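Endonuclease Bse634IR (Geobacillus stearothermophilus, PDB 3V1Z) is a type IIF restriction endonuclease that recognises a degenerate DNA sequence and probably cuts it with the help of divalent metal ions. Local coordinates at residues S42-L47 against A239-V244; V138-S143 against G213-S218; D189-G194 against A232-Y237. The protein carries 1 engineered substitution. All coordinates share one frame; numbering follows the deposited sequence.

Interaction 1 of 3, residues S42-L47 against A239-V244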
ATOM      1  N   SER A  42      -0.341  -4.746 -27.781  1.00 43.42           N
ATOM      2  CA  SER A  42      -0.527  -3.918 -26.587  1.00 42.00           C
ATOM      3  C   SER A  42      -1.105  -4.723 -25.424  1.00 40.53           C
ATOM      4  O   SER A  42      -2.072  -5.462 -25.592  1.00 41.04           O
ATOM      5  CB  SER A  42      -1.430  -2.724 -26.903  1.00 42.74           C
ATOM      6  OG  SER A  42      -1.793  -2.020 -25.725  1.00 41.88           O
ATOM      7  N   ILE A  43      -0.499  -4.570 -24.251  1.00 39.07           N
ATOM      8  CA  ILE A  43      -0.906  -5.306 -23.053  1.00 37.86           C
ATOM      9  C   ILE A  43      -2.249  -4.812 -22.517  1.00 38.21           C
ATOM     10  O   ILE A  43      -3.178  -5.597 -22.347  1.00 38.20           O
ATOM     11  CB  ILE A  43       0.182  -5.237 -21.954  1.00 36.31           C
ATOM     12  CG1 ILE A  43       1.430  -6.006 -22.403  1.00 35.57           C
ATOM     13  CG2 ILE A  43      -0.346  -5.779 -20.628  1.00 35.07           C
ATOM     14  CD1 ILE A  43       2.639  -5.813 -21.517  1.00 33.41           C
ATOM     15  N   LYS A  44      -2.336  -3.508 -22.265  1.00 38.88           N
ATOM     16  CA  LYS A  44      -3.536  -2.866 -21.736  1.00 39.62           C
ATOM     17  C   LYS A  44      -4.782  -3.204 -22.565  1.00 41.03           C
ATOM     18  O   LYS A  44      -5.855  -3.467 -22.013  1.00 41.03           O
ATOM     19  CB  LYS A  44      -3.310  -1.348 -21.673  1.00 40.14           C
ATOM     20  CG  LYS A  44      -4.459  -0.524 -21.093  1.00 41.41           C
ATOM     21  CD  LYS A  44      -4.331  -0.322 -19.591  1.00 41.19           C
ATOM     22  CE  LYS A  44      -5.071   0.938 -19.144  1.00 42.62           C
ATOM     23  NZ  LYS A  44      -6.536   0.902 -19.436  1.00 44.01           N
ATOM     24  N   GLU A  45      -4.623  -3.216 -23.886  1.00 42.43           N
ATOM     25  CA  GLU A  45      -5.716  -3.537 -24.802  1.00 44.11           C
ATOM     26  C   GLU A  45      -6.174  -4.991 -24.685  1.00 43.62           C
ATOM     27  O   GLU A  45      -7.370  -5.266 -24.760  1.00 44.59           O
ATOM     28  CB  GLU A  45      -5.333  -3.203 -26.249  1.00 45.92           C
ATOM     29  CG  GLU A  45      -4.950  -1.732 -26.479  1.00 48.42           C
ATOM     30  CD  GLU A  45      -6.141  -0.807 -26.695  1.00 52.56           C
ATOM     31  OE1 GLU A  45      -7.295  -1.212 -26.417  1.00 53.64           O
ATOM     32  OE2 GLU A  45      -5.916   0.339 -27.150  1.00 55.07           O
ATOM     33  N   ASN A  46      -5.226  -5.911 -24.501  1.00 42.22           N
ATOM     34  CA  ASN A  46      -5.547  -7.322 -24.270  1.00 41.45           C
ATOM     35  C   ASN A  46      -6.301  -7.535 -22.959  1.00 40.08           C
ATOM     36  O   ASN A  46      -7.162  -8.410 -22.871  1.00 40.43           O
ATOM     37  CB  ASN A  46      -4.280  -8.181 -24.299  1.00 40.99           C
ATOM     38  CG  ASN A  46      -3.974  -8.733 -25.682  1.00 42.92           C
ATOM     39  OD1 ASN A  46      -4.474  -9.793 -26.068  1.00 44.22           O
ATOM     40  ND2 ASN A  46      -3.132  -8.029 -26.424  1.00 42.63           N
ATOM     41  N   LEU A  47      -5.967  -6.734 -21.946  1.00 38.36           N
ATOM     42  CA  LEU A  47      -6.650  -6.769 -20.648  1.00 37.17           C
ATOM     43  C   LEU A  47      -8.089  -6.265 -20.746  1.00 38.05           C
ATOM     44  O   LEU A  47      -8.999  -6.847 -20.156  1.00 37.89           O
ATOM     45  CB  LEU A  47      -5.881  -5.947 -19.605  1.00 35.63           C
ATOM     46  CG  LEU A  47      -4.538  -6.481 -19.103  1.00 33.51           C
ATOM     47  CD1 LEU A  47      -3.838  -5.414 -18.293  1.00 31.89           C
ATOM     48  CD2 LEU A  47      -4.722  -7.743 -18.283  1.00 31.73           C
ATOM     49  N   ALA A 239       6.829  -2.724 -12.274  1.00 17.09           N
ATOM     50  CA  ALA A 239       6.358  -2.737 -13.657  1.00 18.33           C
ATOM     51  C   ALA A 239       4.869  -2.471 -13.728  1.00 18.57           C
ATOM     52  O   ALA A 239       4.076  -3.199 -13.110  1.00 18.12           O
ATOM     53  CB  ALA A 239       6.702  -4.069 -14.355  1.00 18.46           C
ATOM     54  N   SER A 240       4.503  -1.429 -14.481  1.00 18.92           N
ATOM     55  CA  SER A 240       3.101  -1.047 -14.682  1.00 19.39           C
ATOM     56  C   SER A 240       2.668  -1.370 -16.119  1.00 20.42           C
ATOM     57  O   SER A 240       3.512  -1.499 -17.006  1.00 20.49           O
ATOM     58  CB  SER A 240       2.919   0.449 -14.352  1.00 19.97           C
ATOM     59  OG  SER A 240       1.563   0.874 -14.396  1.00 19.60           O
ATOM     60  N   SER A 241       1.364  -1.525 -16.348  1.00 21.06           N
ATOM     61  CA  SER A 241       0.846  -1.658 -17.716  1.00 22.32           C
ATOM     62  C   SER A 241       0.396  -0.315 -18.294  1.00 23.56           C
ATOM     63  O   SER A 241       0.060  -0.224 -19.480  1.00 24.88           O
ATOM     64  CB  SER A 241      -0.292  -2.682 -17.793  1.00 22.33           C
ATOM     65  OG  SER A 241      -1.510  -2.154 -17.305  1.00 22.40           O
ATOM     66  N   GLU A 242       0.397   0.715 -17.446  1.00 23.50           N
ATOM     67  CA  GLU A 242      -0.015   2.069 -17.816  1.00 24.97           C
ATOM     68  C   GLU A 242       1.212   2.975 -17.913  1.00 24.99           C
ATOM     69  O   GLU A 242       2.293   2.603 -17.455  1.00 24.44           O
ATOM     70  CB  GLU A 242      -1.005   2.627 -16.770  1.00 24.90           C
ATOM     71  CG  GLU A 242      -2.350   1.906 -16.727  1.00 25.51           C
ATOM     72  CD  GLU A 242      -3.429   2.668 -15.969  1.00 26.20           C
ATOM     73  OE1 GLU A 242      -3.101   3.485 -15.076  1.00 27.23           O
ATOM     74  OE2 GLU A 242      -4.620   2.440 -16.270  1.00 27.60           O
ATOM     75  N   PRO A 243       1.063   4.170 -18.518  1.00 26.29           N
ATOM     76  CA  PRO A 243       2.162   5.125 -18.436  1.00 26.23           C
ATOM     77  C   PRO A 243       2.536   5.411 -16.976  1.00 25.06           C
ATOM     78  O   PRO A 243       1.672   5.414 -16.095  1.00 24.52           O
ATOM     79  CB  PRO A 243       1.586   6.374 -19.102  1.00 28.03           C
ATOM     80  CG  PRO A 243       0.570   5.839 -20.049  1.00 28.78           C
ATOM     81  CD  PRO A 243      -0.060   4.706 -19.309  1.00 27.91           C
ATOM     82  N   VAL A 244       3.828   5.609 -16.733  1.00 24.79           N
ATOM     83  CA  VAL A 244       4.345   5.940 -15.406  1.00 23.54           C
ATOM     84  C   VAL A 244       4.629   7.451 -15.406  1.00 25.33           C
ATOM     85  O   VAL A 244       5.277   7.960 -16.317  1.00 26.14           O
ATOM     86  CB  VAL A 244       5.613   5.113 -15.099  1.00 22.44           C
ATOM     87  CG1 VAL A 244       6.332   5.618 -13.855  1.00 21.89           C
ATOM     88  CG2 VAL A 244       5.269   3.622 -14.976  1.00 20.31           C
TER
HETATM   89  O   HOH W   1       0.059  -1.766 -21.604  1.00 25.47           O
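A water bridges the backbones of Lys44 and Ser241, accepting a hydrogen bond from Lys44 N at 3.0 Å. The same water lies 2.6 Å from Ser241 O. In this way the first turn of helix 43-60 is tied to the loop that leaves strand 235-240, within the PDDEXK-type fold. An amide in a first turn has no earlier carbonyl of its helix to bind, and here the water takes that place. Ser42, at the N-cap position, precedes the turn.

The Lys44 side chain runs out over the loop. Its CG is anti to the backbone N (chi1 -178°), and the chain bends at chi2 and again at chi4. It crosses Glu242 at a slant. Lys44 CE, not the amine, makes the closer approach, 3.3 Å from Glu242 OE2. Lys44 NZ stays 4.0 Å from Glu242 OE2, too far for a salt bridge, although the opposite charges are likely to attract. NZ also has a long, weak ion pair with Asp48.

Ser241 lies at the centre, its CB and OG packed against carbons of the helix. Ile43 CG2 packs on Ser241 CB at 4.2 Å. Leu47 CD1 lies 4.1 Å from Ser241 OG. That hydroxyl is buried and hydrogen-bonded to Thr199 O. Phe79 of helix 68-93 packs against both Ile43 and Ser241.

Each segment is also braced internally. Ser240 OG accepts from Glu242 N at 3.3 Å, an ST turn that shapes the chain where the strand ends. On the helix, Asn46 turns its amide back to the start of the turn. Its OD1 bonds Tyr34 OH and its ND2 Thr40 O. Asn46 ND2 also donates to Ser42 O at 2.9 Å, almost straight at 173°, with the acceptor lying in the plane of the amide.

Interaction 2 of 3, residues V138-S143 against G213-S218; sequences VRLITS and GNILKS. With nucleotides of chain C.
Ile215 meets Leu140, Ile141 and Thr142, and so seats the loop before strand 147-151 on helix 207-226. Its CB lies 4.1 Å from Thr142 CB. At the branch the two arms part. CG2 is anti to the backbone N and enters the angle between two loop residues: Ile215 CG2 is 4.0 Å from Thr142 CG2, and Leu140 CB and the Leu140 carbonyl oxygen also border it. CG1 takes the other direction, and Ile215 CG1 lies 4.1 Å from Ile141 O. At the tip, Ile215 CD1 comes within 4.3 Å of Leu140 CD2.

Thr142 and Ile215 lie alongside and point opposite ways. Thr142 chi1 is -174°, which turns the methyl to the helix and leaves the hydroxyl for Glu212, its hydrogen-bond partner. One helical turn after Ile215, Ser218 OG lies 3.9 Å from Leu140 CD2.

The second subunit lies close by. Its Thr257 packs on Ile215, and its Thr254 is hydrogen-bonded to Ile141 N. At the end of 138-143, Ser143 CB approaches OP2 of DG5 of chain C at 3.3 Å.

No hydrogen bond crosses between the two segments. Apolar branches and their fit hold this face together, while the Thr142 hydroxyl and Ile141 O are served by Glu212 and His211, just ahead of 213-218 in the same helix.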
ATOM      1  N   VAL A 138       9.739  -7.431  17.099  1.00 37.45           N
ATOM      2  CA  VAL A 138       9.645  -6.946  15.718  1.00 35.21           C
ATOM      3  C   VAL A 138       9.777  -8.076  14.694  1.00 33.80           C
ATOM      4  O   VAL A 138      10.271  -9.167  15.005  1.00 34.87           O
ATOM      5  CB  VAL A 138      10.614  -5.753  15.398  1.00 34.38           C
ATOM      6  CG1 VAL A 138      10.595  -4.706  16.505  1.00 35.22           C
ATOM      7  CG2 VAL A 138      12.015  -6.233  15.151  1.00 34.70           C
ATOM      8  N   ARG A 139       9.291  -7.812  13.487  1.00 31.66           N
ATOM      9  CA  ARG A 139       9.310  -8.775  12.399  1.00 30.09           C
ATOM     10  C   ARG A 139       9.758  -8.089  11.120  1.00 28.24           C
ATOM     11  O   ARG A 139      10.018  -6.887  11.114  1.00 27.55           O
ATOM     12  CB  ARG A 139       7.919  -9.383  12.202  1.00 30.42           C
ATOM     13  CG  ARG A 139       7.430 -10.214  13.377  1.00 31.70           C
ATOM     14  CD  ARG A 139       6.015 -10.700  13.162  1.00 32.20           C
ATOM     15  NE  ARG A 139       5.405 -11.107  14.429  1.00 34.87           N
ATOM     16  CZ  ARG A 139       5.406 -12.344  14.913  1.00 36.01           C
ATOM     17  NH1 ARG A 139       5.984 -13.332  14.240  1.00 36.24           N
ATOM     18  NH2 ARG A 139       4.823 -12.595  16.077  1.00 37.89           N
ATOM     19  N   LEU A 140       9.859  -8.876  10.050  1.00 27.41           N
ATOM     20  CA  LEU A 140      10.132  -8.381   8.703  1.00 25.86           C
ATOM     21  C   LEU A 140       9.147  -9.034   7.741  1.00 25.51           C
ATOM     22  O   LEU A 140       9.455 -10.041   7.099  1.00 25.48           O
ATOM     23  CB  LEU A 140      11.578  -8.684   8.294  1.00 25.49           C
ATOM     24  CG  LEU A 140      12.700  -7.938   9.025  1.00 25.48           C
ATOM     25  CD1 LEU A 140      14.028  -8.637   8.800  1.00 26.22           C
ATOM     26  CD2 LEU A 140      12.777  -6.464   8.598  1.00 25.64           C
ATOM     27  N   ILE A 141       7.952  -8.458   7.663  1.00 25.28           N
ATOM     28  CA  ILE A 141       6.866  -9.020   6.863  1.00 24.90           C
ATOM     29  C   ILE A 141       6.597  -8.206   5.601  1.00 24.58           C
ATOM     30  O   ILE A 141       6.513  -6.977   5.641  1.00 24.27           O
ATOM     31  CB  ILE A 141       5.561  -9.170   7.700  1.00 25.61           C
ATOM     32  CG1 ILE A 141       5.752 -10.241   8.795  1.00 26.46           C
ATOM     33  CG2 ILE A 141       4.349  -9.473   6.789  1.00 24.38           C
ATOM     34  CD1 ILE A 141       4.488 -10.649   9.510  1.00 27.26           C
ATOM     35  N   THR A 142       6.472  -8.914   4.483  1.00 24.61           N
ATOM     36  CA  THR A 142       6.060  -8.321   3.217  1.00 24.60           C
ATOM     37  C   THR A 142       5.230  -9.343   2.432  1.00 24.75           C
ATOM     38  O   THR A 142       5.206 -10.525   2.771  1.00 25.23           O
ATOM     39  CB  THR A 142       7.286  -7.849   2.387  1.00 24.24           C
ATOM     40  OG1 THR A 142       6.842  -7.155   1.215  1.00 25.06           O
ATOM     41  CG2 THR A 142       8.193  -9.026   1.993  1.00 24.11           C
ATOM     42  N   SER A 143       4.539  -8.891   1.391  1.00 24.38           N
ATOM     43  CA  SER A 143       3.886  -9.828   0.482  1.00 24.28           C
ATOM     44  C   SER A 143       4.956 -10.553  -0.326  1.00 23.92           C
ATOM     45  O   SER A 143       6.076 -10.044  -0.469  1.00 23.62           O
ATOM     46  CB  SER A 143       2.887  -9.108  -0.429  1.00 24.33           C
ATOM     47  OG  SER A 143       3.411  -7.895  -0.933  1.00 23.69           O
ATOM     48  N   GLY A 213      10.545  -3.701  -1.626  1.00 19.98           N
ATOM     49  CA  GLY A 213      11.964  -3.583  -1.923  1.00 20.18           C
ATOM     50  C   GLY A 213      12.775  -3.389  -0.658  1.00 20.67           C
ATOM     51  O   GLY A 213      13.783  -4.073  -0.442  1.00 20.75           O
ATOM     52  N   ASN A 214      12.322  -2.461   0.183  1.00 20.65           N
ATOM     53  CA  ASN A 214      12.975  -2.182   1.458  1.00 21.17           C
ATOM     54  C   ASN A 214      13.156  -3.430   2.329  1.00 21.22           C
ATOM     55  O   ASN A 214      14.254  -3.680   2.834  1.00 21.32           O
ATOM     56  CB  ASN A 214      12.221  -1.091   2.229  1.00 21.49           C
ATOM     57  CG  ASN A 214      13.022  -0.544   3.391  1.00 23.15           C
ATOM     58  OD1 ASN A 214      14.081   0.042   3.200  1.00 24.81           O
ATOM     59  ND2 ASN A 214      12.524  -0.741   4.606  1.00 24.07           N
ATOM     60  N   ILE A 215      12.093  -4.213   2.489  1.00 20.96           N
ATOM     61  CA  ILE A 215      12.141  -5.404   3.345  1.00 21.75           C
ATOM     62  C   ILE A 215      13.014  -6.503   2.743  1.00 21.80           C
ATOM     63  O   ILE A 215      13.732  -7.191   3.477  1.00 22.85           O
ATOM     64  CB  ILE A 215      10.716  -5.956   3.687  1.00 21.75           C
ATOM     65  CG1 ILE A 215       9.882  -4.910   4.435  1.00 22.09           C
ATOM     66  CG2 ILE A 215      10.775  -7.265   4.500  1.00 22.71           C
ATOM     67  CD1 ILE A 215      10.555  -4.268   5.642  1.00 21.42           C
ATOM     68  N   LEU A 216      12.943  -6.659   1.420  1.00 21.14           N
ATOM     69  CA  LEU A 216      13.661  -7.717   0.719  1.00 21.34           C
ATOM     70  C   LEU A 216      15.161  -7.465   0.723  1.00 21.60           C
ATOM     71  O   LEU A 216      15.949  -8.396   0.903  1.00 22.13           O
ATOM     72  CB  LEU A 216      13.156  -7.870  -0.724  1.00 21.25           C
ATOM     73  CG  LEU A 216      11.789  -8.515  -0.990  1.00 21.28           C
ATOM     74  CD1 LEU A 216      11.424  -8.390  -2.466  1.00 20.62           C
ATOM     75  CD2 LEU A 216      11.751  -9.973  -0.554  1.00 21.31           C
ATOM     76  N   LYS A 217      15.533  -6.201   0.523  1.00 20.93           N
ATOM     77  CA  LYS A 217      16.919  -5.760   0.541  1.00 21.34           C
ATOM     78  C   LYS A 217      17.506  -5.763   1.944  1.00 21.95           C
ATOM     79  O   LYS A 217      18.725  -5.842   2.105  1.00 22.57           O
ATOM     80  CB  LYS A 217      17.052  -4.365  -0.095  1.00 21.08           C
ATOM     81  CG  LYS A 217      16.796  -4.370  -1.591  1.00 20.55           C
ATOM     82  CD  LYS A 217      17.034  -3.012  -2.220  1.00 22.37           C
ATOM     83  CE  LYS A 217      16.990  -3.136  -3.734  1.00 21.38           C
ATOM     84  NZ  LYS A 217      17.463  -1.896  -4.380  1.00 24.03           N
ATOM     85  N   SER A 218      16.633  -5.669   2.946  1.00 22.41           N
ATOM     86  CA  SER A 218      17.008  -5.746   4.356  1.00 23.34           C
ATOM     87  C   SER A 218      17.283  -7.198   4.768  1.00 24.05           C
ATOM     88  O   SER A 218      18.239  -7.471   5.504  1.00 24.44           O
ATOM     89  CB  SER A 218      15.924  -5.098   5.239  1.00 23.38           C
ATOM     90  OG  SER A 218      16.035  -5.482   6.606  1.00 25.11           O
TER
ATOM     91  P    DG C   5       0.802 -12.091   0.315  1.00 23.14           P
ATOM     92  OP1  DG C   5       2.002 -12.810  -0.189  1.00 23.91           O
ATOM     93  OP2  DG C   5       0.932 -11.112   1.409  1.00 24.85           O
ATOM     94  O5'  DG C   5       0.110 -11.355  -0.899  1.00 21.97           O
ATOM     95  C5'  DG C   5       0.040 -11.967  -2.174  1.00 21.00           C
ATOM     96  C4'  DG C   5      -0.816 -11.079  -3.035  1.00 19.59           C
ATOM     97  O4'  DG C   5      -2.129 -11.061  -2.434  1.00 19.56           O
ATOM     98  C3'  DG C   5      -0.344  -9.624  -3.102  1.00 19.38           C
ATOM     99  O3'  DG C   5      -0.132  -9.284  -4.468  1.00 21.48           O
ATOM    100  C2'  DG C   5      -1.491  -8.833  -2.481  1.00 19.05           C
ATOM    101  C1'  DG C   5      -2.664  -9.786  -2.666  1.00 18.44           C
ATOM    102  N9   DG C   5      -3.761  -9.524  -1.744  1.00 17.95           N
ATOM    103  C8   DG C   5      -3.671  -9.087  -0.449  1.00 17.79           C
ATOM    104  N7   DG C   5      -4.824  -8.929   0.122  1.00 18.01           N
ATOM    105  C5   DG C   5      -5.739  -9.272  -0.857  1.00 17.98           C
ATOM    106  C6   DG C   5      -7.153  -9.296  -0.816  1.00 18.64           C
ATOM    107  O6   DG C   5      -7.887  -8.999   0.139  1.00 18.80           O
ATOM    108  N1   DG C   5      -7.701  -9.707  -2.033  1.00 18.39           N
ATOM    109  C2   DG C   5      -6.969 -10.064  -3.144  1.00 18.14           C
ATOM    110  N2   DG C   5      -7.647 -10.439  -4.230  1.00 18.55           N
ATOM    111  N3   DG C   5      -5.648 -10.051  -3.189  1.00 18.62           N
ATOM    112  C4   DG C   5      -5.099  -9.648  -2.014  1.00 18.38           C
TER

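Interaction 3 of 3, residues D189-G194 against A232-Y237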
ATOM      1  N   ASP A 189      22.672 -16.331  -2.960  1.00 30.34           N
ATOM      2  CA  ASP A 189      23.055 -15.309  -3.935  1.00 30.33           C
ATOM      3  C   ASP A 189      22.587 -15.660  -5.344  1.00 30.61           C
ATOM      4  O   ASP A 189      22.803 -14.889  -6.285  1.00 30.56           O
ATOM      5  CB  ASP A 189      24.567 -15.034  -3.889  1.00 31.28           C
ATOM      6  CG  ASP A 189      25.411 -16.298  -4.012  1.00 33.81           C
ATOM      7  OD1 ASP A 189      24.869 -17.422  -3.902  1.00 36.01           O
ATOM      8  OD2 ASP A 189      26.634 -16.164  -4.213  1.00 34.92           O
ATOM      9  N   SER A 190      21.940 -16.822  -5.469  1.00 30.85           N
ATOM     10  CA  SER A 190      21.223 -17.211  -6.676  1.00 31.11           C
ATOM     11  C   SER A 190      20.034 -16.292  -6.951  1.00 29.86           C
ATOM     12  O   SER A 190      19.675 -16.078  -8.104  1.00 29.96           O
ATOM     13  CB  SER A 190      20.725 -18.656  -6.571  1.00 32.19           C
ATOM     14  OG  SER A 190      21.807 -19.571  -6.600  1.00 33.74           O
ATOM     15  N   LEU A 191      19.418 -15.769  -5.894  1.00 28.83           N
ATOM     16  CA  LEU A 191      18.311 -14.826  -6.040  1.00 27.55           C
ATOM     17  C   LEU A 191      18.863 -13.450  -6.412  1.00 26.70           C
ATOM     18  O   LEU A 191      19.512 -12.790  -5.598  1.00 26.84           O
ATOM     19  CB  LEU A 191      17.479 -14.756  -4.755  1.00 26.91           C
ATOM     20  CG  LEU A 191      16.324 -13.745  -4.714  1.00 26.01           C
ATOM     21  CD1 LEU A 191      15.207 -14.077  -5.722  1.00 24.92           C
ATOM     22  CD2 LEU A 191      15.762 -13.623  -3.300  1.00 25.68           C
ATOM     23  N   VAL A 192      18.614 -13.029  -7.646  1.00 26.12           N
ATOM     24  CA  VAL A 192      19.235 -11.807  -8.154  1.00 25.33           C
ATOM     25  C   VAL A 192      18.268 -10.632  -8.306  1.00 23.79           C
ATOM     26  O   VAL A 192      18.697  -9.477  -8.320  1.00 23.66           O
ATOM     27  CB  VAL A 192      20.048 -12.051  -9.471  1.00 26.70           C
ATOM     28  CG1 VAL A 192      21.128 -13.111  -9.250  1.00 27.84           C
ATOM     29  CG2 VAL A 192      19.143 -12.439 -10.636  1.00 26.80           C
ATOM     30  N   ALA A 193      16.972 -10.922  -8.431  1.00 22.59           N
ATOM     31  CA  ALA A 193      15.961  -9.871  -8.596  1.00 20.88           C
ATOM     32  C   ALA A 193      14.543 -10.348  -8.343  1.00 19.91           C
ATOM     33  O   ALA A 193      14.240 -11.532  -8.449  1.00 20.25           O
ATOM     34  CB  ALA A 193      16.059  -9.218  -9.986  1.00 21.04           C
ATOM     35  N   GLY A 194      13.687  -9.399  -7.984  1.00 18.82           N
ATOM     36  CA  GLY A 194      12.256  -9.624  -7.866  1.00 17.73           C
ATOM     37  C   GLY A 194      11.558  -8.471  -8.552  1.00 17.27           C
ATOM     38  O   GLY A 194      12.124  -7.377  -8.652  1.00 16.90           O
ATOM     39  N   ALA A 232      27.728  -9.705  -3.999  1.00 40.17           N
ATOM     40  CA  ALA A 232      26.375 -10.176  -4.310  1.00 38.51           C
ATOM     41  C   ALA A 232      25.357  -9.041  -4.251  1.00 36.74           C
ATOM     42  O   ALA A 232      25.360  -8.231  -3.321  1.00 36.40           O
ATOM     43  CB  ALA A 232      25.966 -11.311  -3.378  1.00 38.61           C
ATOM     44  N   GLU A 233      24.504  -8.975  -5.268  1.00 35.38           N
ATOM     45  CA  GLU A 233      23.481  -7.941  -5.345  1.00 33.80           C
ATOM     46  C   GLU A 233      22.090  -8.539  -5.503  1.00 31.75           C
ATOM     47  O   GLU A 233      21.912  -9.589  -6.135  1.00 32.05           O
ATOM     48  CB  GLU A 233      23.771  -6.980  -6.506  1.00 34.41           C
ATOM     49  CG  GLU A 233      24.588  -5.741  -6.137  1.00 35.32           C
ATOM     50  CD  GLU A 233      24.830  -4.819  -7.332  1.00 36.67           C
ATOM     51  OE1 GLU A 233      25.088  -5.335  -8.443  1.00 39.16           O
ATOM     52  OE2 GLU A 233      24.768  -3.574  -7.165  1.00 39.03           O
ATOM     53  N   PHE A 234      21.115  -7.874  -4.896  1.00 29.56           N
ATOM     54  CA  PHE A 234      19.706  -8.150  -5.130  1.00 27.49           C
ATOM     55  C   PHE A 234      19.041  -6.840  -5.506  1.00 26.48           C
ATOM     56  O   PHE A 234      19.126  -5.854  -4.768  1.00 25.70           O
ATOM     57  CB  PHE A 234      19.023  -8.753  -3.896  1.00 26.75           C
ATOM     58  CG  PHE A 234      17.541  -8.958  -4.074  1.00 26.02           C
ATOM     59  CD1 PHE A 234      17.052 -10.104  -4.698  1.00 25.21           C
ATOM     60  CD2 PHE A 234      16.629  -7.995  -3.635  1.00 24.97           C
ATOM     61  CE1 PHE A 234      15.680 -10.293  -4.879  1.00 25.08           C
ATOM     62  CE2 PHE A 234      15.258  -8.173  -3.815  1.00 24.81           C
ATOM     63  CZ  PHE A 234      14.781  -9.329  -4.437  1.00 24.60           C
ATOM     64  N   LYS A 235      18.383  -6.835  -6.660  1.00 25.62           N
ATOM     65  CA  LYS A 235      17.693  -5.649  -7.120  1.00 24.81           C
ATOM     66  C   LYS A 235      16.185  -5.855  -7.139  1.00 23.16           C
ATOM     67  O   LYS A 235      15.696  -6.953  -7.381  1.00 22.92           O
ATOM     68  CB  LYS A 235      18.216  -5.209  -8.493  1.00 25.46           C
ATOM     69  CG  LYS A 235      19.535  -4.431  -8.436  1.00 27.09           C
ATOM     70  CD  LYS A 235      19.898  -3.847  -9.801  1.00 28.39           C
ATOM     71  CE  LYS A 235      21.102  -2.914  -9.740  1.00 31.95           C
ATOM     72  NZ  LYS A 235      22.373  -3.610  -9.387  1.00 34.30           N
ATOM     73  N   TYR A 236      15.449  -4.788  -6.868  1.00 21.80           N
ATOM     74  CA  TYR A 236      14.003  -4.849  -6.903  1.00 20.14           C
ATOM     75  C   TYR A 236      13.420  -3.850  -7.885  1.00 19.66           C
ATOM     76  O   TYR A 236      13.823  -2.687  -7.934  1.00 19.74           O
ATOM     77  CB  TYR A 236      13.405  -4.653  -5.510  1.00 19.85           C
ATOM     78  CG  TYR A 236      11.939  -4.988  -5.479  1.00 19.88           C
ATOM     79  CD1 TYR A 236      11.519  -6.314  -5.515  1.00 19.36           C
ATOM     80  CD2 TYR A 236      10.971  -3.982  -5.461  1.00 19.67           C
ATOM     81  CE1 TYR A 236      10.186  -6.637  -5.511  1.00 19.62           C
ATOM     82  CE2 TYR A 236       9.619  -4.302  -5.447  1.00 20.66           C
ATOM     83  CZ  TYR A 236       9.242  -5.639  -5.475  1.00 19.91           C
ATOM     84  OH  TYR A 236       7.917  -5.989  -5.464  1.00 20.79           O
ATOM     85  N   TYR A 237      12.453  -4.318  -8.662  1.00 19.32           N
ATOM     86  CA  TYR A 237      11.911  -3.542  -9.760  1.00 18.74           C
ATOM     87  C   TYR A 237      10.397  -3.466  -9.699  1.00 18.05           C
ATOM     88  O   TYR A 237       9.737  -4.329  -9.106  1.00 17.54           O
ATOM     89  CB  TYR A 237      12.334  -4.170 -11.088  1.00 19.61           C
ATOM     90  CG  TYR A 237      13.827  -4.172 -11.348  1.00 19.66           C
ATOM     91  CD1 TYR A 237      14.466  -3.055 -11.889  1.00 19.75           C
ATOM     92  CD2 TYR A 237      14.593  -5.301 -11.072  1.00 19.32           C
ATOM     93  CE1 TYR A 237      15.837  -3.059 -12.129  1.00 20.59           C
ATOM     94  CE2 TYR A 237      15.950  -5.320 -11.314  1.00 19.37           C
ATOM     95  CZ  TYR A 237      16.570  -4.204 -11.839  1.00 21.28           C
ATOM     96  OH  TYR A 237      17.923  -4.250 -12.079  1.00 22.98           O
TER
HETATM   97  O   HOH W   2      22.595 -12.306  -5.724  1.00 27.93           O
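Strands 191-194 and 235-237 run parallel, 20° apart, with Lys235 bound to the residues on both sides of Ala193: Lys235 N donates to Val192 O at 3.1 Å, and Gly194 N donates to Lys235 O at 3.2 Å. Tyr237 N then donates to Gly194 O.

Phe234 carries much of the side-chain contact. Its CG is anti to the backbone N (chi1 176°), which swings the ring across to the other strand. There Phe234 CE1 meets Leu191 CG at 3.5 Å, and Phe234 CZ lies 3.7 Å from Gly194 N. Leu191 O sits at the ring edge, in its plane. With an alanine in place of Phe234, a gap would probably open beside Leu191 and Gly194, leaving Leu191 CG without its ring partner. Tyr236 CD1 comes 3.4 Å from Gly194 O. Ala193 CB touches the edge of the Tyr237 ring.

Val192 and Ala193 form a classic beta bulge in strand 191-198 opposite Ile149 of strand 147-151. The two parallel strands belong to the beta-alpha-beta unit of strand 191-198, helix 207-226 and strand 235-240. Leu216 of that helix packs on Phe234 and Tyr236, while Ile290 of helix 280-291 packs on Ala193 and Tyr237.

How the interactions relate
Interactions 2 and 3 are neighbours, with centres 14 Å apart. Helix 207-226 joins them: Lys217 CE lies 3.6 Å from Phe234 O, and Gly213 CA lies 3.7 Å from Tyr236 CD2. Interaction 1 uses the other end of strand 235-240, with its centre about 25 Å from that of interaction 3. All three come near the calcium site known from Asp146 and Leu197, though no metal is bound to this chain here. The side chain of Tyr236 is about 6 Å from that of Asp146. Leu216 and Ser241 are each about 9 Å from one of the two, Asp146 and Leu197 respectively, side chain to side chain. Segment 138-143 of interaction 2 also reaches the DNA, through Ser143.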